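Long-range contacts in PA_0080 (Pseudomonas aeruginosa, PDB 3ZHN), which is the lipoprotein TssJ1 of the type VI secretion system, probably held at the outer membrane as a part of the secretion machine's membrane complex: residues A[32-37]-A[100-105]; A[128-133]-A[149-154]; A[42-47]-A[118-123]. All coordinates share one frame; numbering follows the deposited sequence.

Interaction 1 (A[32-37]-A[100-105])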
loop_
_atom_site.group_PDB
_atom_site.type_symbol
_atom_site.label_atom_id
_atom_site.label_comp_id
_atom_site.label_asym_id
_atom_site.label_seq_id
_atom_site.Cartn_x
_atom_site.Cartn_y
_atom_site.Cartn_z
ATOM N N ARG A 32 -12.004 1.479 -11.129
ATOM C CA ARG A 32 -10.897 0.686 -11.617
ATOM C C ARG A 32 -9.589 1.300 -11.235
ATOM O O ARG A 32 -9.390 2.484 -11.437
ATOM C CB ARG A 32 -10.956 0.609 -13.137
ATOM C CG ARG A 32 -10.056 -0.455 -13.709
ATOM C CD ARG A 32 -10.516 -0.763 -15.122
ATOM N NE ARG A 32 -11.861 -1.342 -15.194
ATOM C CZ ARG A 32 -12.116 -2.635 -14.996
ATOM N NH1 ARG A 32 -11.118 -3.469 -14.699
ATOM N NH2 ARG A 32 -13.361 -3.095 -15.101
ATOM N N VAL A 33 -8.699 0.465 -10.721
ATOM C CA VAL A 33 -7.379 0.904 -10.305
ATOM C C VAL A 33 -6.349 -0.031 -10.967
ATOM O O VAL A 33 -6.508 -1.263 -10.919
ATOM C CB VAL A 33 -7.230 0.869 -8.764
ATOM C CG1 VAL A 33 -5.811 1.253 -8.338
ATOM C CG2 VAL A 33 -8.334 1.691 -8.139
ATOM N N VAL A 34 -5.333 0.566 -11.580
ATOM C CA VAL A 34 -4.160 -0.107 -11.995
ATOM C C VAL A 34 -2.979 0.461 -11.227
ATOM O O VAL A 34 -2.801 1.686 -11.203
ATOM C CB VAL A 34 -3.879 -0.037 -13.507
ATOM C CG1 VAL A 34 -2.735 -0.983 -13.868
ATOM C CG2 VAL A 34 -5.117 -0.467 -14.316
ATOM N N ILE A 35 -2.210 -0.430 -10.591
ATOM C CA ILE A 35 -1.044 -0.053 -9.858
ATOM C C ILE A 35 0.158 -0.763 -10.427
ATOM O O ILE A 35 0.170 -2.026 -10.505
ATOM C CB ILE A 35 -1.153 -0.428 -8.369
ATOM C CG1 ILE A 35 -2.266 0.409 -7.684
ATOM C CG2 ILE A 35 0.195 -0.229 -7.627
ATOM C CD1 ILE A 35 -2.650 -0.132 -6.323
ATOM N N TRP A 36 1.152 0.056 -10.756
ATOM C CA TRP A 36 2.471 -0.454 -11.071
ATOM C C TRP A 36 3.336 -0.284 -9.844
ATOM O O TRP A 36 3.592 0.865 -9.385
ATOM C CB TRP A 36 3.107 0.265 -12.240
ATOM C CG TRP A 36 2.507 -0.084 -13.541
ATOM C CD1 TRP A 36 2.953 -1.041 -14.463
ATOM C CD2 TRP A 36 1.367 0.538 -14.137
ATOM N NE1 TRP A 36 2.165 -1.020 -15.577
ATOM C CE2 TRP A 36 1.161 -0.100 -15.380
ATOM C CE3 TRP A 36 0.481 1.548 -13.730
ATOM C CZ2 TRP A 36 0.148 0.263 -16.241
ATOM C CZ3 TRP A 36 -0.537 1.908 -14.611
ATOM C CH2 TRP A 36 -0.687 1.264 -15.848
ATOM N N LEU A 37 3.815 -1.414 -9.318
ATOM C CA LEU A 37 4.652 -1.441 -8.102
ATOM C C LEU A 37 6.103 -1.551 -8.529
ATOM O O LEU A 37 6.448 -2.461 -9.269
ATOM C CB LEU A 37 4.317 -2.673 -7.233
ATOM C CG LEU A 37 2.922 -2.879 -6.601
ATOM C CD1 LEU A 37 2.855 -4.252 -5.958
ATOM C CD2 LEU A 37 2.711 -1.801 -5.562
ATOM N N GLU A 100 9.275 -5.558 -10.311
ATOM C CA GLU A 100 8.212 -4.798 -10.929
ATOM C C GLU A 100 6.962 -5.703 -11.020
ATOM O O GLU A 100 7.063 -6.884 -11.425
ATOM C CB GLU A 100 8.638 -4.475 -12.369
ATOM C CG GLU A 100 9.891 -3.589 -12.536
ATOM C CD GLU A 100 9.622 -2.187 -12.120
ATOM O OE1 GLU A 100 8.413 -1.832 -12.115
ATOM O OE2 GLU A 100 10.548 -1.416 -11.756
ATOM N N ARG A 101 5.828 -5.154 -10.596
ATOM C CA ARG A 101 4.559 -5.777 -10.774
ATOM C C ARG A 101 3.538 -4.783 -11.199
ATOM O O ARG A 101 3.589 -3.587 -10.906
ATOM C CB ARG A 101 3.983 -6.442 -9.502
ATOM C CG ARG A 101 4.908 -7.308 -8.783
ATOM C CD ARG A 101 4.093 -8.163 -7.861
ATOM N NE ARG A 101 5.003 -8.991 -7.113
ATOM C CZ ARG A 101 4.646 -9.908 -6.269
ATOM N NH1 ARG A 101 3.345 -10.133 -6.043
ATOM N NH2 ARG A 101 5.601 -10.545 -5.583
ATOM N N ARG A 102 2.534 -5.353 -11.868
ATOM C CA ARG A 102 1.321 -4.637 -12.238
ATOM C C ARG A 102 0.155 -5.382 -11.614
ATOM O O ARG A 102 -0.051 -6.586 -11.804
ATOM C CB ARG A 102 1.196 -4.642 -13.765
ATOM C CG ARG A 102 0.162 -3.683 -14.335
ATOM C CD ARG A 102 -0.102 -4.063 -15.780
ATOM N NE ARG A 102 -1.162 -3.273 -16.412
ATOM C CZ ARG A 102 -2.471 -3.522 -16.334
ATOM N NH1 ARG A 102 -2.953 -4.565 -15.640
ATOM N NH2 ARG A 102 -3.323 -2.706 -16.973
ATOM N N ILE A 103 -0.680 -4.640 -10.945
ATOM C CA ILE A 103 -1.900 -5.181 -10.394
ATOM C C ILE A 103 -3.079 -4.359 -10.816
ATOM O O ILE A 103 -2.989 -3.152 -10.942
ATOM C CB ILE A 103 -1.846 -5.377 -8.861
ATOM C CG1 ILE A 103 -1.747 -4.094 -8.133
ATOM C CG2 ILE A 103 -0.677 -6.271 -8.455
ATOM C CD1 ILE A 103 -2.052 -4.237 -6.655
ATOM N N GLU A 104 -4.221 -5.001 -11.030
ATOM C CA GLU A 104 -5.404 -4.253 -11.458
ATOM C C GLU A 104 -6.545 -4.802 -10.630
ATOM O O GLU A 104 -6.602 -6.009 -10.390
ATOM C CB GLU A 104 -5.642 -4.507 -12.947
ATOM C CG GLU A 104 -6.887 -3.805 -13.500
ATOM C CD GLU A 104 -6.988 -3.781 -15.039
ATOM O OE1 GLU A 104 -5.959 -4.162 -15.709
ATOM O OE2 GLU A 104 -8.078 -3.253 -15.597
ATOM N N ARG A 105 -7.392 -3.895 -10.138
ATOM C CA ARG A 105 -8.491 -4.219 -9.268
ATOM C C ARG A 105 -9.641 -3.312 -9.730
ATOM O O ARG A 105 -9.409 -2.214 -10.198
ATOM C CB ARG A 105 -8.217 -3.811 -7.797
ATOM C CG ARG A 105 -6.952 -4.265 -7.100
ATOM C CD ARG A 105 -7.338 -5.427 -6.224
ATOM N NE ARG A 105 -6.224 -6.089 -5.572
ATOM C CZ ARG A 105 -5.337 -6.887 -6.190
ATOM N NH1 ARG A 105 -5.347 -7.146 -7.502
ATOM N NH2 ARG A 105 -4.408 -7.436 -5.484
#

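Interaction 2 (A[128-133]-A[149-154])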
loop_
_atom_site.group_PDB
_atom_site.type_symbol
_atom_site.label_atom_id
_atom_site.label_comp_id
_atom_site.label_asym_id
_atom_site.label_seq_id
_atom_site.Cartn_x
_atom_site.Cartn_y
_atom_site.Cartn_z
ATOM N N TRP A 128 6.159 4.337 6.182
ATOM C CA TRP A 128 5.664 2.985 6.079
ATOM C C TRP A 128 4.166 2.826 5.889
ATOM O O TRP A 128 3.703 1.715 5.633
ATOM C CB TRP A 128 6.082 2.118 7.280
ATOM C CG TRP A 128 5.604 2.685 8.594
ATOM C CD1 TRP A 128 6.347 3.457 9.466
ATOM C CD2 TRP A 128 4.392 2.386 9.284
ATOM N NE1 TRP A 128 5.627 3.693 10.621
ATOM C CE2 TRP A 128 4.425 3.060 10.534
ATOM C CE3 TRP A 128 3.229 1.648 8.941
ATOM C CZ2 TRP A 128 3.346 3.001 11.447
ATOM C CZ3 TRP A 128 2.184 1.587 9.831
ATOM C CH2 TRP A 128 2.249 2.260 11.078
ATOM N N ARG A 129 3.432 3.933 5.952
ATOM C CA ARG A 129 2.032 3.928 5.742
ATOM C C ARG A 129 1.662 5.053 4.768
ATOM O O ARG A 129 2.173 6.158 4.880
ATOM C CB ARG A 129 1.287 4.115 7.080
ATOM C CG ARG A 129 -0.223 4.211 6.936
ATOM C CD ARG A 129 -0.990 4.090 8.242
ATOM N NE ARG A 129 -0.424 5.031 9.177
ATOM C CZ ARG A 129 -0.515 4.908 10.503
ATOM N NH1 ARG A 129 -1.339 4.037 11.030
ATOM N NH2 ARG A 129 0.282 5.644 11.260
ATOM N N GLN A 130 0.713 4.770 3.866
ATOM C CA GLN A 130 0.106 5.733 2.996
ATOM C C GLN A 130 -1.380 5.454 2.863
ATOM O O GLN A 130 -1.782 4.307 2.985
ATOM C CB GLN A 130 0.722 5.719 1.602
ATOM C CG GLN A 130 2.183 6.119 1.463
ATOM C CD GLN A 130 2.433 7.567 1.622
ATOM O OE1 GLN A 130 1.590 8.313 1.982
ATOM N NE2 GLN A 130 3.631 7.970 1.328
ATOM N N VAL A 131 -2.180 6.513 2.682
ATOM C CA VAL A 131 -3.577 6.345 2.333
ATOM C C VAL A 131 -3.893 7.189 1.134
ATOM O O VAL A 131 -3.240 8.226 0.932
ATOM C CB VAL A 131 -4.552 6.861 3.456
ATOM C CG1 VAL A 131 -4.428 6.061 4.700
ATOM C CG2 VAL A 131 -4.388 8.392 3.765
ATOM N N LEU A 132 -4.863 6.771 0.333
ATOM C CA LEU A 132 -5.215 7.474 -0.894
ATOM C C LEU A 132 -6.720 7.430 -1.092
ATOM O O LEU A 132 -7.258 6.295 -1.195
ATOM C CB LEU A 132 -4.481 6.871 -2.088
ATOM C CG LEU A 132 -4.677 7.633 -3.348
ATOM C CD1 LEU A 132 -3.984 8.977 -3.337
ATOM C CD2 LEU A 132 -4.207 6.858 -4.569
ATOM N N ASP A 133 -7.433 8.579 -1.118
ATOM C CA ASP A 133 -8.838 8.568 -1.522
ATOM C C ASP A 133 -8.855 8.376 -3.038
ATOM O O ASP A 133 -8.171 9.059 -3.797
ATOM C CB ASP A 133 -9.485 9.889 -1.173
ATOM C CG ASP A 133 -9.487 10.140 0.311
ATOM O OD1 ASP A 133 -10.383 9.644 1.003
ATOM O OD2 ASP A 133 -8.544 10.833 0.796
ATOM N N GLN A 149 13.336 3.472 2.199
ATOM C CA GLN A 149 12.643 3.756 3.463
ATOM C C GLN A 149 11.301 4.473 3.344
ATOM O O GLN A 149 10.814 4.998 4.342
ATOM C CB GLN A 149 13.548 4.561 4.488
ATOM C CG GLN A 149 13.905 5.908 4.053
ATOM C CD GLN A 149 15.023 6.556 4.821
ATOM O OE1 GLN A 149 15.891 5.913 5.327
ATOM N NE2 GLN A 149 14.970 7.854 4.892
ATOM N N ALA A 150 10.655 4.416 2.179
ATOM C CA ALA A 150 9.424 5.108 1.998
ATOM C C ALA A 150 8.626 4.533 0.817
ATOM O O ALA A 150 9.199 4.196 -0.243
ATOM C CB ALA A 150 9.683 6.597 1.751
ATOM N N ILE A 151 7.325 4.508 1.024
ATOM C CA ILE A 151 6.332 4.303 -0.020
ATOM C C ILE A 151 6.075 5.650 -0.669
ATOM O O ILE A 151 5.730 6.591 0.026
ATOM C CB ILE A 151 4.982 3.788 0.504
ATOM C CG1 ILE A 151 5.153 2.545 1.377
ATOM C CG2 ILE A 151 4.045 3.581 -0.659
ATOM C CD1 ILE A 151 3.930 2.212 2.151
ATOM N N GLY A 152 6.223 5.727 -1.986
ATOM C CA GLY A 152 5.953 6.872 -2.806
ATOM C C GLY A 152 4.877 6.556 -3.855
ATOM O O GLY A 152 4.985 5.616 -4.631
ATOM N N ILE A 153 3.847 7.405 -3.909
ATOM C CA ILE A 153 2.786 7.222 -4.862
ATOM C C ILE A 153 2.717 8.423 -5.820
ATOM O O ILE A 153 2.753 9.606 -5.389
ATOM C CB ILE A 153 1.434 7.119 -4.115
ATOM C CG1 ILE A 153 1.432 6.055 -3.015
ATOM C CG2 ILE A 153 0.255 6.995 -5.100
ATOM C CD1 ILE A 153 0.124 6.014 -2.206
ATOM N N VAL A 154 2.584 8.098 -7.102
ATOM C CA VAL A 154 2.510 9.083 -8.187
ATOM C C VAL A 154 1.354 8.675 -9.139
ATOM O O VAL A 154 1.215 7.515 -9.484
ATOM C CB VAL A 154 3.842 9.206 -9.002
ATOM C CG1 VAL A 154 3.733 10.251 -10.096
ATOM C CG2 VAL A 154 5.041 9.585 -8.126
#

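Interaction 3 (A[42-47]-A[118-123])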
loop_
_atom_site.group_PDB
_atom_site.type_symbol
_atom_site.label_atom_id
_atom_site.label_comp_id
_atom_site.label_asym_id
_atom_site.label_seq_id
_atom_site.Cartn_x
_atom_site.Cartn_y
_atom_site.Cartn_z
ATOM N N ASN A 42 17.576 -0.432 -3.948
ATOM C CA ASN A 42 17.978 -0.257 -2.558
ATOM C C ASN A 42 16.830 -0.522 -1.515
ATOM O O ASN A 42 16.785 0.108 -0.452
ATOM C CB ASN A 42 18.641 1.119 -2.358
ATOM C CG ASN A 42 17.721 2.266 -2.685
ATOM O OD1 ASN A 42 16.610 2.047 -3.186
ATOM N ND2 ASN A 42 18.169 3.515 -2.377
ATOM N N LEU A 43 15.874 -1.343 -1.914
ATOM C CA LEU A 43 14.734 -1.692 -1.087
ATOM C C LEU A 43 15.132 -2.107 0.333
ATOM O O LEU A 43 15.987 -2.940 0.500
ATOM C CB LEU A 43 14.016 -2.854 -1.749
ATOM C CG LEU A 43 12.678 -3.325 -1.137
ATOM C CD1 LEU A 43 11.609 -2.250 -1.401
ATOM C CD2 LEU A 43 12.253 -4.608 -1.813
ATOM N N ASN A 44 14.472 -1.559 1.341
ATOM C CA ASN A 44 14.470 -2.062 2.713
ATOM C C ASN A 44 15.814 -2.634 3.167
ATOM O O ASN A 44 15.901 -3.792 3.528
ATOM C CB ASN A 44 13.406 -3.119 2.880
ATOM C CG ASN A 44 13.130 -3.431 4.339
ATOM O OD1 ASN A 44 13.310 -2.610 5.244
ATOM N ND2 ASN A 44 12.690 -4.626 4.562
ATOM N N PRO A 45 16.869 -1.795 3.179
ATOM C CA PRO A 45 18.217 -2.374 3.433
ATOM C C PRO A 45 18.435 -2.841 4.840
ATOM O O PRO A 45 17.884 -2.283 5.795
ATOM C CB PRO A 45 19.160 -1.201 3.055
ATOM C CG PRO A 45 18.301 0.016 3.247
ATOM C CD PRO A 45 16.959 -0.380 2.767
ATOM N N SER A 46 19.339 -3.770 4.957
ATOM C CA SER A 46 19.801 -4.235 6.235
ATOM C C SER A 46 20.567 -3.115 6.944
ATOM O O SER A 46 20.875 -2.056 6.355
ATOM C CB SER A 46 20.794 -5.336 6.088
ATOM O OG SER A 46 21.983 -4.931 5.510
ATOM N N ALA A 47 21.012 -3.389 8.171
ATOM C CA ALA A 47 21.874 -2.429 8.885
ATOM C C ALA A 47 23.185 -2.148 8.153
ATOM O O ALA A 47 23.766 -1.082 8.396
ATOM C CB ALA A 47 22.174 -2.932 10.285
ATOM N N ALA A 118 3.921 -1.006 4.720
ATOM C CA ALA A 118 5.146 -1.709 4.322
ATOM C C ALA A 118 5.946 -2.017 5.587
ATOM O O ALA A 118 6.191 -1.143 6.418
ATOM C CB ALA A 118 5.946 -0.802 3.453
ATOM N N ALA A 119 6.408 -3.252 5.675
ATOM C CA ALA A 119 7.134 -3.734 6.819
ATOM C C ALA A 119 8.602 -3.394 6.726
ATOM O O ALA A 119 9.479 -4.277 6.668
ATOM C CB ALA A 119 6.950 -5.232 6.926
ATOM N N TYR A 120 8.873 -2.090 6.716
ATOM C CA TYR A 120 10.262 -1.611 6.747
ATOM C C TYR A 120 10.961 -2.041 8.075
ATOM O O TYR A 120 10.338 -2.049 9.137
ATOM C CB TYR A 120 10.356 -0.074 6.534
ATOM C CG TYR A 120 10.204 0.333 5.111
ATOM C CD1 TYR A 120 11.191 0.039 4.221
ATOM C CD2 TYR A 120 9.041 0.874 4.615
ATOM C CE1 TYR A 120 11.100 0.369 2.880
ATOM C CE2 TYR A 120 8.936 1.213 3.266
ATOM C CZ TYR A 120 9.984 0.978 2.401
ATOM O OH TYR A 120 9.861 1.296 1.057
ATOM N N ARG A 121 12.254 -2.344 7.940
ATOM C CA ARG A 121 13.071 -2.810 9.081
ATOM C C ARG A 121 13.120 -1.837 10.268
ATOM O O ARG A 121 13.034 -2.267 11.416
ATOM C CB ARG A 121 14.457 -3.150 8.612
ATOM C CG ARG A 121 15.362 -3.763 9.663
ATOM C CD ARG A 121 16.765 -4.096 9.162
ATOM N NE ARG A 121 17.405 -2.963 8.537
ATOM C CZ ARG A 121 18.042 -1.995 9.219
ATOM N NH1 ARG A 121 18.143 -2.043 10.527
ATOM N NH2 ARG A 121 18.586 -0.966 8.567
ATOM N N ASP A 122 13.191 -0.572 9.943
ATOM C CA ASP A 122 13.248 0.487 10.953
ATOM C C ASP A 122 12.087 1.418 10.648
ATOM O O ASP A 122 12.201 2.402 9.881
ATOM C CB ASP A 122 14.557 1.249 10.975
ATOM C CG ASP A 122 14.529 2.428 11.956
ATOM O OD1 ASP A 122 13.720 2.406 12.927
ATOM O OD2 ASP A 122 15.261 3.415 11.730
ATOM N N LEU A 123 10.992 1.178 11.319
ATOM C CA LEU A 123 9.766 2.001 11.108
ATOM C C LEU A 123 9.912 3.459 11.550
ATOM O O LEU A 123 9.300 4.342 10.961
ATOM C CB LEU A 123 8.584 1.340 11.787
ATOM C CG LEU A 123 8.231 -0.004 11.180
ATOM C CD1 LEU A 123 7.186 -0.668 12.027
ATOM C CD2 LEU A 123 7.792 -0.001 9.712
HETATM O O HOH W 1 11.777 -5.505 7.540
#

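Interaction 1 (A[32-37]-A[100-105])
R32 reaches across to E104 at one end of this antiparallel strand pair. In one of its two conformers R32 NH1 donates to E104 OE2 at 3.2 Å, so this salt bridge is less certain than the one from R102. The two flat groups then stand nearly square to each other, 83° apart, and OE2 is met on its anti side, somewhat out of the carboxylate plane. A bend at chi3 (-64°) turns the guanidinium to the carboxylate. V33 pairs with R105 through two backbone hydrogen bonds, V33 N to R105 O and R105 N to V33 O. V34 faces E104 in a non-hydrogen-bonded pair. Its CG1 lies over the centre of the R102 guanidinium, 3.5 Å from CZ, while CG2 rests against CG and CD of E104. The same guanidinium is held at its edge: R102 NH1 and NH2 both point at E104 OE1, with NH1 at 3.0 Å. OE1 thus serves R102, and OE2 serves R32 in that conformer. I35 makes the next hydrogen-bonded pair with I103, and their side chains run side by side on the other face, CB of I35 3.7 Å from CG1 of I103. W36 has its indole flanked by the extended R102 chain. R102 CG sits over the five-membered ring in a CH-pi contact, 3.8 Å from the centroid, and the guanidinium plane is perpendicular to the ring. L37 closes the segment with two backbone bonds to R101, L37 N to R101 O being 2.7 Å. Strand 100-107 is one of the two outermost strands of its four-stranded sheet within the chain, and 31-39 is next to it. Strand 139-146 binds the far edge of 31-39, and I35 touches its I144. L37 and I103 pack on strand 54-61 of the second sheet, and I103 also on F93 of strand 87-95.

Interaction 2 (A[128-133]-A[149-154])
Two edge strands of a beta sandwich meet here, one from each sheet. Strands 129-133 and 151-154 run nearly parallel, 21° apart, but their axes stay 7.7 Å from each other. The contact is therefore made largely by side chains, and no backbone-to-backbone hydrogen bond joins the two segments. Q130 bridges the gap. Its NE2 donates to the backbone O of I151 at 2.8 Å, with an N-H...O angle of 159°. The oxygen lies close to the amide plane of Q130, but the donor comes in tilted well out of the carbonyl plane. A fold in the glutamine chain at chi2 (-73°) brings the amide round to that oxygen. The bend also lays the aliphatic part against isoleucine: CG of Q130 is 3.8 Å from CB of I151, and the two side chains run antiparallel alongside each other. I151 sends its CD1 to the backbone just before the other strand, 3.5 Å from W128 O. Further along, CD1 of I153 touches CB of Q130 at 3.9 Å. L132 CD2 and I153 CG2 meet more loosely, at 4.5 Å. Strand 113-118 pairs with 129-133, and its F116 and A118 pack on I151. Strand 139-146 neighbours 151-155 and supplies L142, I144 and L146 to the same apolar layer.

Interaction 3 (A[42-47]-A[118-123])
Hydrogen bonds from R121 dominate this loop-to-loop contact. Its backbone N donates to N44 OD1 at 2.9 Å, with an N-H...O angle of 163°. Its side chain holds P45 O side-on: NE at 2.9 Å and NH2 at 3.1 Å converge on that one carbonyl oxygen. NE uses a lone pair in the carbonyl plane, while NH2 comes in tilted from it. The bend of the arginine at chi3 (53°) turns the guanidinium to the proline carbonyl. One water adds a bridge, accepting from N44 ND2 and donating to A119 O at 2.7 Å. N44 ND2 also bonds to P53 O, so both ends of the amide are engaged. The segments belong to two loops at one end of the beta sandwich, following strands 31-39 and 113-118. An inverse gamma turn is centred on A119. The remaining contacts are van der Waals ones. A47 N lies over the centre of the R121 guanidinium, 3.4 Å from CZ. The N44 amide passes Y120 with its plane 85° from the ring, OD1 being 3.5 Å from CD1. Y120 OH bonds to G147 O, and L54 and L146 pack against the tyrosine.

How the interactions relate
The chain closes interaction 1 before 128-133 begins, and interaction 3 also closes before interaction 2 opens. Interactions 1 and 3 cross, with segments alternating in the order 32-37, 42-47, 100-105, 118-123. Interaction 1 lies within one sheet, whose opposite outermost strand, 151-155, takes part in interaction 2. Those two contacts have centres 14 Å apart and do not touch. Interaction 2 links this sheet to the second one. Interaction 3 ties loops at one end, its centre 22 Å from that of interaction 1. Interactions 2 and 3 do touch: W128 O is 2.9 Å from A118 N. Together they join strand pairing, sheet-to-sheet packing and loop-to-loop bonding in one compact domain.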